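Local coordinates for small ribosomal subunit biogenesis GTPase RsgA (Thermotoga maritima, PDB 1U0L), which probably assists late maturation of the 30S ribosomal subunit as a circularly permuted GTPase that hydrolyses GTP slowly and is stimulated by that subunit, at residues I14-F18 against T213-L217; V85-V91 against K170-G176; V92-M96 against D132-V136; G192-R196 against V226-G230. One frame throughout, in Å; residues are numbered along the deposited sequence.

Contact 1: residues I14-F18 against T213-L217; sequences IVVSF and TAQLL
One water molecule joins Phe18 to Thr213 and Ala214, and three groups hold its oxygen. Phe18 N donates to the water O over 2.7 Å. The water in turn donates to Ala214 O, 2.8 Å away. A third hydrogen bond links the water O to Thr213 OG1 at 2.6 Å. The threonine hydroxyl sits between its own backbone N and carbonyl carbon (chi1 56°), which brings it beside the water and close to the CB of Phe18. The contact is a domain junction: strand 11-19 of the N-terminal OB-fold meets the chain leading into strand 216-218, the border strand of the GTPase sheet.

The two backbones run roughly antiparallel, yet they share one direct backbone hydrogen bond, Leu216 N to Val16 O at 2.9 Å. Gln215 CA adds a CA-H...O contact to this same Val16 O, so the oxygen meets two successive residues of the partner segment.

Apolar groups close the buried end. Leu216 has CG beside its backbone N (chi1 -63°), which brings CD1 up to the oxygen end of the Val15 carbonyl, 3.4 Å from Val15 O, and toward the less well-ordered Ile14. The CB of Leu216 meets Val16 CG1 at 4.1 Å, and Val51 touches the leucine from within the OB-fold domain. Toward the more exposed end, Ser17 and Gln215 meet through carbon rather than through their polar ends, Ser17 CB resting 3.3 Å from Gln215 CG.

Contact 2: residues V85-V91 against K170-G176; sequences VDQVILV and KISTMAG
Ile89 and Met174 form the apolar centre of this pair of strands, running alongside each other from neighbouring strands. The methionine chain bends at chi2 and again at chi3 (67°), folding its methyl back over the isoleucine, with Met174 CE 3.3 Å from Ile89 CG2. On the other face of the sheet Val88 makes lighter contacts: its CG1 meets Ala175 CB at 4.0 Å and its CG2 lies near the methyl of Thr173, while helix 101-113 covers Val88 and Leu90.

Between the two faces run the backbone bonds of a parallel sheet. Thr173 N to Gln87 O, Ile89 N to Thr173 O, Ala175 N to Ile89 O and Val91 N to Ala175 O join neighbouring central strands of the P-loop GTPase domain.

The polar edge comes where strand 171-175 begins. Asp86 N donates to Ile171 O at 3.2 Å, and Ile171 N answers to Asp86 OD2 at 2.9 Å, approaching from above the carboxylate plane. The other oxygen, OD1, makes a salt bridge with Lys74. An alanine in place of Asp86 would probably leave Ile171 N without this acceptor and take from Lys74 this charged partner. A carboxylate thus serves as acceptor at the start of strand 171-175, while main-chain bonds and apolar side chains hold the rest up to Gly176, the inferred start of the GTP-binding loop, consistent with a firm base for that loop.

Contact 3: residues V92-M96 against D132-V136; sequences VTVKM and DLRKV
Val94 and Val136 meet at about a right angle, the loop valine pressing one methyl against the helix: Val94 CG1 is 3.8 Å from Val136 CG2. The second branch of Val94 points along the helix surface to Asp132; here the two side chains cross obliquely, with Val94 CG2 4.1 Å from Asp132 CB. Both branches of Val94 thus supply the apolar part of the seat of the loop after strand 87-92 on helix 130-143.

Lys95 takes the polar side. Its extended chain runs CD past Asp132 OD2, and the turn at chi4 (69°) then brings NZ to the syn side of that oxygen, somewhat out of the carboxylate plane. The resulting salt bridge, Lys95 NZ to Asp132 OD2, is 3.2 Å long. Lys135 grips the other oxygen from within the helix, its NZ reaching the anti lone pair of Asp132 OD1 at 2.7 Å. Asp129 N also donates to OD2, so bonds on both oxygens fix the rotation of the carboxylate.

Val136 approaches Met125, an inferred GTP-binding residue, to about 4 Å between side chains. The arrangement is that of an alpha/beta G domain, a loop from the carboxyl end of a central strand resting on the helix that follows the NKxD guanine-recognition segment.

Contact 4: residues G192-R196 against V226-G230; sequences GLKLR and VDTPG
Leu195 and Arg196 approach Asp227 from successive positions of the loop, and their conformations decide what each touches. Leu195 holds CG beside its backbone N (chi1 -67°) and is then extended at chi2, spreading its two methyls over the 226-230 segment. CD2 lies 3.4 Å from Asp227 O, and CD1 rests 4.2 Å from Pro229 CG.

Asp227 swings its carboxylate opposite to its backbone N (chi1 -158°), toward the arginine. Arg196, bent at chi2 and poorly ordered, passes its aliphatic part over that group, with CG 3.3 Å from Asp227 OD2. The guanidinium then presents a face: OD2 stands above the plane, toward its rim, the two flat groups being 72° apart. The salt bridge from Arg196 NE to Asp227 OD2 is long, 3.6 Å, and because the oxygen lies out of the guanidinium plane it rests on charge, with no N-H aimed at it. A weak backbone bond, Arg196 N to Asp227 O at 3.4 Å, accompanies it. An alanine at Asp227 is likely to leave the Arg196 guanidinium without its carboxylate partner and its chain more mobile still.

Asp227 to Gly230 spell the DxxG signature of the G3 motif. Leu195 belongs to the GDP pocket, touching the ligand and Lys182, while Leu195 N bonds Ser183 OG. The contact thus lies between helix 182-189, which also touches Pro229, and the exit of strand 224-226, whose backbone joins strand 171-175.

How the contacts relate
The four contacts run from the OB-fold to the nucleotide. Contacts 1 and 4, with centres 11 Å apart, are stitched by a probable hydrogen bond between Gln215 O and Asp227 N, so the domain junction abuts the DxxG segment. Contact 4 in turn joins contact 2, also 11 Å between centres, through Ser172 O and Val226 N, 2.9 Å apart. Contact 3 continues directly from strand 87-92 of contact 2, yet lies about 33 Å from contact 1, centre to centre. GDP is touched at contact 4, by Leu195 (about 4 Å from the side chain), and lies farther from the side chains of Val91 in contact 2 (about 6 Å) and Lys95 in contact 3 (about 9 Å). Contact 1 lies away from the annotated sites.

Contact 1: residues I14-F18 against T213-L217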
loop_
_atom_site.group_PDB
_atom_site.type_symbol
_atom_site.label_atom_id
_atom_site.label_comp_id
_atom_site.label_asym_id
_atom_site.label_seq_id
_atom_site.Cartn_x
_atom_site.Cartn_y
_atom_site.Cartn_z
ATOM N N ILE A 14 5.791 -18.998 -2.196
ATOM C CA ILE A 14 5.777 -17.538 -2.299
ATOM C C ILE A 14 7.177 -17.049 -1.956
ATOM O O ILE A 14 7.733 -17.450 -0.937
ATOM C CB ILE A 14 4.794 -16.876 -1.288
ATOM C CG1 ILE A 14 3.380 -17.448 -1.450
ATOM C CG2 ILE A 14 4.737 -15.374 -1.528
ATOM C CD1 ILE A 14 3.188 -18.830 -0.863
ATOM N N VAL A 15 7.762 -16.210 -2.804
ATOM C CA VAL A 15 9.088 -15.674 -2.509
ATOM C C VAL A 15 8.976 -14.726 -1.315
ATOM O O VAL A 15 8.062 -13.907 -1.253
ATOM C CB VAL A 15 9.642 -14.859 -3.657
ATOM C CG1 VAL A 15 10.972 -14.225 -3.233
ATOM C CG2 VAL A 15 9.792 -15.738 -4.891
ATOM N N VAL A 16 9.916 -14.804 -0.382
ATOM C CA VAL A 16 9.842 -13.950 0.791
ATOM C C VAL A 16 11.065 -13.087 1.066
ATOM O O VAL A 16 10.997 -12.151 1.866
ATOM C CB VAL A 16 9.553 -14.781 2.015
ATOM C CG1 VAL A 16 8.141 -15.357 1.929
ATOM C CG2 VAL A 16 10.604 -15.867 2.123
ATOM N N SER A 17 12.181 -13.399 0.426
ATOM C CA SER A 17 13.383 -12.592 0.611
ATOM C C SER A 17 14.519 -13.079 -0.267
ATOM O O SER A 17 14.446 -14.158 -0.848
ATOM C CB SER A 17 13.835 -12.614 2.074
ATOM O OG SER A 17 14.430 -13.856 2.396
ATOM N N PHE A 18 15.564 -12.263 -0.366
ATOM C CA PHE A 18 16.731 -12.612 -1.157
ATOM C C PHE A 18 17.980 -12.639 -0.279
ATOM O O PHE A 18 18.515 -11.607 0.110
ATOM C CB PHE A 18 16.870 -11.633 -2.314
ATOM C CG PHE A 18 15.755 -11.735 -3.305
ATOM C CD1 PHE A 18 14.456 -11.413 -2.939
ATOM C CD2 PHE A 18 15.992 -12.189 -4.593
ATOM C CE1 PHE A 18 13.407 -11.542 -3.842
ATOM C CE2 PHE A 18 14.949 -12.322 -5.506
ATOM C CZ PHE A 18 13.653 -11.997 -5.127
ATOM N N THR A 213 16.613 -5.250 -0.797
ATOM C CA THR A 213 15.330 -5.824 -1.171
ATOM C C THR A 213 14.439 -6.033 0.057
ATOM O O THR A 213 14.923 -6.285 1.165
ATOM C CB THR A 213 15.513 -7.147 -1.921
ATOM O OG1 THR A 213 16.288 -8.046 -1.125
ATOM C CG2 THR A 213 16.230 -6.908 -3.234
ATOM N N ALA A 214 13.133 -5.905 -0.138
ATOM C CA ALA A 214 12.197 -6.063 0.960
ATOM C C ALA A 214 12.109 -7.518 1.337
ATOM O O ALA A 214 12.741 -8.366 0.723
ATOM C CB ALA A 214 10.826 -5.555 0.559
ATOM N N GLN A 215 11.319 -7.801 2.359
ATOM C CA GLN A 215 11.117 -9.158 2.820
ATOM C C GLN A 215 9.671 -9.267 3.214
ATOM O O GLN A 215 9.006 -8.256 3.446
ATOM C CB GLN A 215 11.979 -9.450 4.033
ATOM C CG GLN A 215 13.405 -9.754 3.706
ATOM C CD GLN A 215 14.169 -10.189 4.928
ATOM O OE1 GLN A 215 13.604 -10.815 5.830
ATOM N NE2 GLN A 215 15.461 -9.877 4.969
ATOM N N LEU A 216 9.156 -10.482 3.286
ATOM C CA LEU A 216 7.777 -10.615 3.694
ATOM C C LEU A 216 7.818 -11.193 5.088
ATOM O O LEU A 216 8.530 -12.156 5.339
ATOM C CB LEU A 216 7.006 -11.525 2.734
ATOM C CG LEU A 216 6.898 -11.027 1.289
ATOM C CD1 LEU A 216 5.990 -11.945 0.512
ATOM C CD2 LEU A 216 6.332 -9.611 1.261
ATOM N N LEU A 217 7.097 -10.571 6.007
ATOM C CA LEU A 217 7.062 -11.059 7.366
ATOM C C LEU A 217 5.734 -11.766 7.530
ATOM O O LEU A 217 4.684 -11.201 7.207
ATOM C CB LEU A 217 7.174 -9.896 8.345
ATOM C CG LEU A 217 8.491 -9.136 8.228
ATOM C CD1 LEU A 217 8.417 -7.850 9.030
ATOM C CD2 LEU A 217 9.632 -10.024 8.703
HETATM O O HOH W 1 15.169 -9.709 0.568
#

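Contact 2: residues V85-V91 against K170-G176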
loop_
_atom_site.group_PDB
_atom_site.type_symbol
_atom_site.label_atom_id
_atom_site.label_comp_id
_atom_site.label_asym_id
_atom_site.label_seq_id
_atom_site.Cartn_x
_atom_site.Cartn_y
_atom_site.Cartn_z
ATOM N N VAL A 85 0.796 -7.365 -4.081
ATOM C CA VAL A 85 0.400 -6.715 -2.852
ATOM C C VAL A 85 -1.097 -6.436 -2.935
ATOM O O VAL A 85 -1.569 -5.929 -3.951
ATOM C CB VAL A 85 1.147 -5.387 -2.666
ATOM C CG1 VAL A 85 0.823 -4.809 -1.302
ATOM C CG2 VAL A 85 2.644 -5.599 -2.838
ATOM N N ASP A 86 -1.832 -6.778 -1.876
ATOM C CA ASP A 86 -3.278 -6.558 -1.828
ATOM C C ASP A 86 -3.596 -5.264 -1.102
ATOM O O ASP A 86 -4.344 -4.436 -1.603
ATOM C CB ASP A 86 -4.005 -7.667 -1.070
ATOM C CG ASP A 86 -3.470 -9.038 -1.371
ATOM O OD1 ASP A 86 -3.254 -9.334 -2.563
ATOM O OD2 ASP A 86 -3.277 -9.822 -0.415
ATOM N N GLN A 87 -3.031 -5.099 0.092
ATOM C CA GLN A 87 -3.309 -3.918 0.899
ATOM C C GLN A 87 -2.213 -2.938 1.212
ATOM O O GLN A 87 -1.023 -3.258 1.259
ATOM C CB GLN A 87 -3.907 -4.307 2.246
ATOM C CG GLN A 87 -5.352 -4.654 2.214
ATOM C CD GLN A 87 -5.884 -4.943 3.591
ATOM O OE1 GLN A 87 -5.249 -5.647 4.375
ATOM N NE2 GLN A 87 -7.061 -4.410 3.894
ATOM N N VAL A 88 -2.686 -1.728 1.472
ATOM C CA VAL A 88 -1.876 -0.601 1.857
ATOM C C VAL A 88 -2.471 -0.202 3.185
ATOM O O VAL A 88 -3.669 0.092 3.267
ATOM C CB VAL A 88 -2.057 0.563 0.914
ATOM C CG1 VAL A 88 -1.356 1.782 1.480
ATOM C CG2 VAL A 88 -1.516 0.203 -0.450
ATOM N N ILE A 89 -1.662 -0.245 4.238
ATOM C CA ILE A 89 -2.139 0.166 5.552
ATOM C C ILE A 89 -1.584 1.561 5.659
ATOM O O ILE A 89 -0.372 1.751 5.783
ATOM C CB ILE A 89 -1.560 -0.681 6.655
ATOM C CG1 ILE A 89 -1.914 -2.152 6.424
ATOM C CG2 ILE A 89 -2.089 -0.190 7.984
ATOM C CD1 ILE A 89 -3.410 -2.468 6.517
ATOM N N LEU A 90 -2.476 2.537 5.568
ATOM C CA LEU A 90 -2.072 3.931 5.608
ATOM C C LEU A 90 -2.145 4.470 7.025
ATOM O O LEU A 90 -3.224 4.781 7.528
ATOM C CB LEU A 90 -2.966 4.756 4.678
ATOM C CG LEU A 90 -2.250 5.825 3.848
ATOM C CD1 LEU A 90 -3.269 6.785 3.160
ATOM C CD2 LEU A 90 -1.322 6.583 4.770
ATOM N N VAL A 91 -0.995 4.557 7.677
ATOM C CA VAL A 91 -0.988 5.068 9.030
ATOM C C VAL A 91 -0.872 6.581 8.982
ATOM O O VAL A 91 0.042 7.146 8.380
ATOM C CB VAL A 91 0.132 4.433 9.866
ATOM C CG1 VAL A 91 0.251 5.124 11.194
ATOM C CG2 VAL A 91 -0.201 2.988 10.109
ATOM N N LYS A 170 -4.094 -11.681 3.675
ATOM C CA LYS A 170 -3.480 -10.809 2.677
ATOM C C LYS A 170 -1.996 -10.493 2.842
ATOM O O LYS A 170 -1.393 -10.784 3.872
ATOM C CB LYS A 170 -4.270 -9.505 2.626
ATOM C CG LYS A 170 -5.758 -9.731 2.478
ATOM C CD LYS A 170 -6.531 -8.473 2.769
ATOM C CE LYS A 170 -8.032 -8.735 2.757
ATOM N NZ LYS A 170 -8.799 -7.560 3.288
ATOM N N ILE A 171 -1.413 -9.925 1.790
ATOM C CA ILE A 171 -0.024 -9.485 1.806
ATOM C C ILE A 171 -0.188 -7.972 1.935
ATOM O O ILE A 171 -0.773 -7.339 1.053
ATOM C CB ILE A 171 0.708 -9.802 0.476
ATOM C CG1 ILE A 171 0.915 -11.312 0.341
ATOM C CG2 ILE A 171 2.054 -9.069 0.426
ATOM C CD1 ILE A 171 1.834 -11.702 -0.800
ATOM N N SER A 172 0.295 -7.385 3.026
ATOM C CA SER A 172 0.118 -5.950 3.203
ATOM C C SER A 172 1.364 -5.076 3.271
ATOM O O SER A 172 2.434 -5.521 3.679
ATOM C CB SER A 172 -0.738 -5.687 4.446
ATOM O OG SER A 172 -2.105 -5.958 4.191
ATOM N N THR A 173 1.212 -3.821 2.854
ATOM C CA THR A 173 2.315 -2.869 2.920
ATOM C C THR A 173 1.929 -1.642 3.752
ATOM O O THR A 173 0.892 -1.015 3.537
ATOM C CB THR A 173 2.775 -2.405 1.530
ATOM O OG1 THR A 173 3.963 -1.619 1.675
ATOM C CG2 THR A 173 1.700 -1.567 0.856
ATOM N N MET A 174 2.776 -1.321 4.721
ATOM C CA MET A 174 2.543 -0.178 5.589
ATOM C C MET A 174 2.976 1.072 4.837
ATOM O O MET A 174 3.929 1.036 4.056
ATOM C CB MET A 174 3.365 -0.315 6.876
ATOM C CG MET A 174 3.273 -1.689 7.517
ATOM S SD MET A 174 2.612 -1.642 9.161
ATOM C CE MET A 174 0.969 -1.142 8.813
ATOM N N ALA A 175 2.269 2.171 5.064
ATOM C CA ALA A 175 2.608 3.431 4.411
ATOM C C ALA A 175 2.240 4.626 5.291
ATOM O O ALA A 175 1.229 4.611 5.999
ATOM C CB ALA A 175 1.911 3.514 3.076
ATOM N N GLY A 176 3.077 5.655 5.252
ATOM C CA GLY A 176 2.833 6.835 6.058
ATOM C C GLY A 176 4.112 7.592 6.359
ATOM O O GLY A 176 5.204 7.034 6.249
#

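Contact 3: residues V92-M96 against D132-V136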
loop_
_atom_site.group_PDB
_atom_site.type_symbol
_atom_site.label_atom_id
_atom_site.label_comp_id
_atom_site.label_asym_id
_atom_site.label_seq_id
_atom_site.Cartn_x
_atom_site.Cartn_y
_atom_site.Cartn_z
ATOM N N VAL A 92 -1.841 7.221 9.614
ATOM C CA VAL A 92 -1.941 8.661 9.635
ATOM C C VAL A 92 -1.865 9.219 11.045
ATOM O O VAL A 92 -2.254 8.572 12.013
ATOM C CB VAL A 92 -3.255 9.076 8.945
ATOM C CG1 VAL A 92 -3.835 10.321 9.586
ATOM C CG2 VAL A 92 -2.992 9.289 7.464
ATOM N N THR A 93 -1.399 10.457 11.136
ATOM C CA THR A 93 -1.197 11.132 12.407
ATOM C C THR A 93 -1.731 12.562 12.371
ATOM O O THR A 93 -1.378 13.325 11.470
ATOM C CB THR A 93 0.320 11.130 12.685
ATOM O OG1 THR A 93 0.626 10.140 13.672
ATOM C CG2 THR A 93 0.807 12.477 13.090
ATOM N N VAL A 94 -2.579 12.945 13.323
ATOM C CA VAL A 94 -3.074 14.332 13.301
ATOM C C VAL A 94 -2.124 15.249 14.051
ATOM O O VAL A 94 -1.847 16.373 13.617
ATOM C CB VAL A 94 -4.501 14.521 13.932
ATOM C CG1 VAL A 94 -5.427 13.427 13.462
ATOM C CG2 VAL A 94 -4.424 14.581 15.445
ATOM N N LYS A 95 -1.625 14.744 15.174
ATOM C CA LYS A 95 -0.718 15.478 16.045
ATOM C C LYS A 95 0.681 15.008 15.694
ATOM O O LYS A 95 0.925 14.611 14.569
ATOM C CB LYS A 95 -1.057 15.143 17.503
ATOM C CG LYS A 95 -0.646 16.133 18.579
ATOM C CD LYS A 95 -1.023 15.522 19.933
ATOM C CE LYS A 95 -0.573 16.335 21.131
ATOM N NZ LYS A 95 -1.301 17.628 21.273
ATOM N N MET A 96 1.587 15.034 16.663
ATOM C CA MET A 96 2.967 14.632 16.441
ATOM C C MET A 96 3.385 14.622 14.972
ATOM O O MET A 96 3.556 15.692 14.396
ATOM C CB MET A 96 3.245 13.294 17.115
ATOM C CG MET A 96 3.501 13.431 18.603
ATOM S SD MET A 96 4.638 14.784 18.977
ATOM C CE MET A 96 3.460 15.986 19.685
ATOM N N ASP A 132 -7.351 17.852 19.214
ATOM C CA ASP A 132 -6.827 16.830 18.319
ATOM C C ASP A 132 -7.960 15.934 17.855
ATOM O O ASP A 132 -8.093 15.636 16.664
ATOM C CB ASP A 132 -5.776 15.990 19.032
ATOM C CG ASP A 132 -4.666 16.830 19.612
ATOM O OD1 ASP A 132 -4.236 17.799 18.945
ATOM O OD2 ASP A 132 -4.217 16.504 20.733
ATOM N N LEU A 133 -8.775 15.503 18.810
ATOM C CA LEU A 133 -9.901 14.650 18.498
ATOM C C LEU A 133 -10.820 15.291 17.486
ATOM O O LEU A 133 -11.431 14.609 16.671
ATOM C CB LEU A 133 -10.663 14.312 19.767
ATOM C CG LEU A 133 -9.882 13.325 20.625
ATOM C CD1 LEU A 133 -10.765 12.895 21.744
ATOM C CD2 LEU A 133 -9.433 12.105 19.811
ATOM N N ARG A 134 -10.913 16.609 17.533
ATOM C CA ARG A 134 -11.756 17.320 16.597
ATOM C C ARG A 134 -11.170 17.118 15.196
ATOM O O ARG A 134 -11.899 16.856 14.231
ATOM C CB ARG A 134 -11.797 18.799 16.962
ATOM C CG ARG A 134 -12.956 19.540 16.337
ATOM C CD ARG A 134 -12.869 21.010 16.650
ATOM N NE ARG A 134 -12.647 21.196 18.074
ATOM C CZ ARG A 134 -12.047 22.259 18.591
ATOM N NH1 ARG A 134 -11.619 23.222 17.781
ATOM N NH2 ARG A 134 -11.862 22.342 19.910
ATOM N N LYS A 135 -9.845 17.232 15.092
ATOM C CA LYS A 135 -9.166 17.043 13.821
ATOM C C LYS A 135 -9.371 15.602 13.350
ATOM O O LYS A 135 -9.427 15.326 12.145
ATOM C CB LYS A 135 -7.678 17.360 13.957
ATOM C CG LYS A 135 -7.368 18.845 13.876
ATOM C CD LYS A 135 -6.869 19.407 15.208
ATOM C CE LYS A 135 -5.449 18.911 15.550
ATOM N NZ LYS A 135 -4.923 19.422 16.864
ATOM N N VAL A 136 -9.478 14.682 14.304
ATOM C CA VAL A 136 -9.715 13.293 13.965
ATOM C C VAL A 136 -11.091 13.217 13.328
ATOM O O VAL A 136 -11.232 12.717 12.212
ATOM C CB VAL A 136 -9.693 12.372 15.213
ATOM C CG1 VAL A 136 -10.281 10.986 14.859
ATOM C CG2 VAL A 136 -8.249 12.228 15.728
#

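Contact 4: residues G192-R196 against V226-G230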
loop_
_atom_site.group_PDB
_atom_site.type_symbol
_atom_site.label_atom_id
_atom_site.label_comp_id
_atom_site.label_asym_id
_atom_site.label_seq_id
_atom_site.Cartn_x
_atom_site.Cartn_y
_atom_site.Cartn_z
ATOM N N GLY A 192 7.634 -8.670 18.278
ATOM C CA GLY A 192 8.816 -9.211 17.631
ATOM C C GLY A 192 9.064 -8.657 16.237
ATOM O O GLY A 192 10.203 -8.357 15.881
ATOM N N LEU A 193 8.000 -8.528 15.449
ATOM C CA LEU A 193 8.079 -8.007 14.085
ATOM C C LEU A 193 8.368 -6.508 14.049
ATOM O O LEU A 193 7.887 -5.752 14.896
ATOM C CB LEU A 193 6.758 -8.250 13.353
ATOM C CG LEU A 193 6.355 -9.671 12.984
ATOM C CD1 LEU A 193 5.018 -9.623 12.277
ATOM C CD2 LEU A 193 7.416 -10.292 12.082
ATOM N N LYS A 194 9.134 -6.068 13.055
ATOM C CA LYS A 194 9.448 -4.648 12.947
ATOM C C LYS A 194 9.923 -4.253 11.561
ATOM O O LYS A 194 10.469 -5.077 10.828
ATOM C CB LYS A 194 10.516 -4.265 13.970
ATOM C CG LYS A 194 11.814 -5.039 13.809
ATOM C CD LYS A 194 12.805 -4.718 14.916
ATOM C CE LYS A 194 12.211 -4.981 16.300
ATOM N NZ LYS A 194 11.738 -6.385 16.482
ATOM N N LEU A 195 9.708 -2.986 11.215
ATOM C CA LEU A 195 10.118 -2.444 9.926
ATOM C C LEU A 195 11.632 -2.367 9.828
ATOM O O LEU A 195 12.324 -2.496 10.830
ATOM C CB LEU A 195 9.536 -1.051 9.744
ATOM C CG LEU A 195 8.018 -0.992 9.602
ATOM C CD1 LEU A 195 7.551 0.455 9.706
ATOM C CD2 LEU A 195 7.605 -1.601 8.266
ATOM N N ARG A 196 12.155 -2.157 8.628
ATOM C CA ARG A 196 13.595 -2.051 8.467
ATOM C C ARG A 196 14.076 -0.721 9.021
ATOM O O ARG A 196 15.214 -0.321 8.781
ATOM C CB ARG A 196 13.987 -2.156 6.995
ATOM C CG ARG A 196 14.312 -3.558 6.541
ATOM C CD ARG A 196 15.380 -4.181 7.428
ATOM N NE ARG A 196 16.132 -5.221 6.733
ATOM C CZ ARG A 196 16.892 -5.003 5.662
ATOM N NH1 ARG A 196 17.000 -3.778 5.160
ATOM N NH2 ARG A 196 17.544 -6.008 5.092
ATOM N N VAL A 226 5.075 -6.379 4.395
ATOM C CA VAL A 226 6.395 -6.100 3.862
ATOM C C VAL A 226 7.424 -5.553 4.837
ATOM O O VAL A 226 7.117 -4.875 5.808
ATOM C CB VAL A 226 6.308 -5.162 2.636
ATOM C CG1 VAL A 226 7.578 -5.263 1.808
ATOM C CG2 VAL A 226 5.105 -5.538 1.776
ATOM N N ASP A 227 8.660 -5.922 4.540
ATOM C CA ASP A 227 9.875 -5.561 5.254
ATOM C C ASP A 227 9.898 -4.064 5.510
ATOM O O ASP A 227 9.789 -3.618 6.635
ATOM C CB ASP A 227 11.051 -5.950 4.359
ATOM C CG ASP A 227 12.322 -6.137 5.113
ATOM O OD1 ASP A 227 12.240 -6.453 6.314
ATOM O OD2 ASP A 227 13.400 -5.991 4.494
ATOM N N THR A 228 10.031 -3.303 4.429
ATOM C CA THR A 228 10.090 -1.848 4.474
ATOM C C THR A 228 8.713 -1.240 4.138
ATOM O O THR A 228 7.781 -1.966 3.781
ATOM C CB THR A 228 11.174 -1.341 3.486
ATOM O OG1 THR A 228 10.618 -1.198 2.175
ATOM C CG2 THR A 228 12.327 -2.352 3.404
ATOM N N PRO A 229 8.563 0.097 4.263
ATOM C CA PRO A 229 7.276 0.748 3.972
ATOM C C PRO A 229 7.011 1.016 2.506
ATOM O O PRO A 229 7.944 1.109 1.697
ATOM C CB PRO A 229 7.338 2.048 4.777
ATOM C CG PRO A 229 8.375 1.791 5.807
ATOM C CD PRO A 229 9.416 1.006 5.043
ATOM N N GLY A 230 5.723 1.169 2.200
ATOM C CA GLY A 230 5.262 1.422 0.851
ATOM C C GLY A 230 5.968 2.511 0.081
ATOM O O GLY A 230 7.203 2.612 0.085
#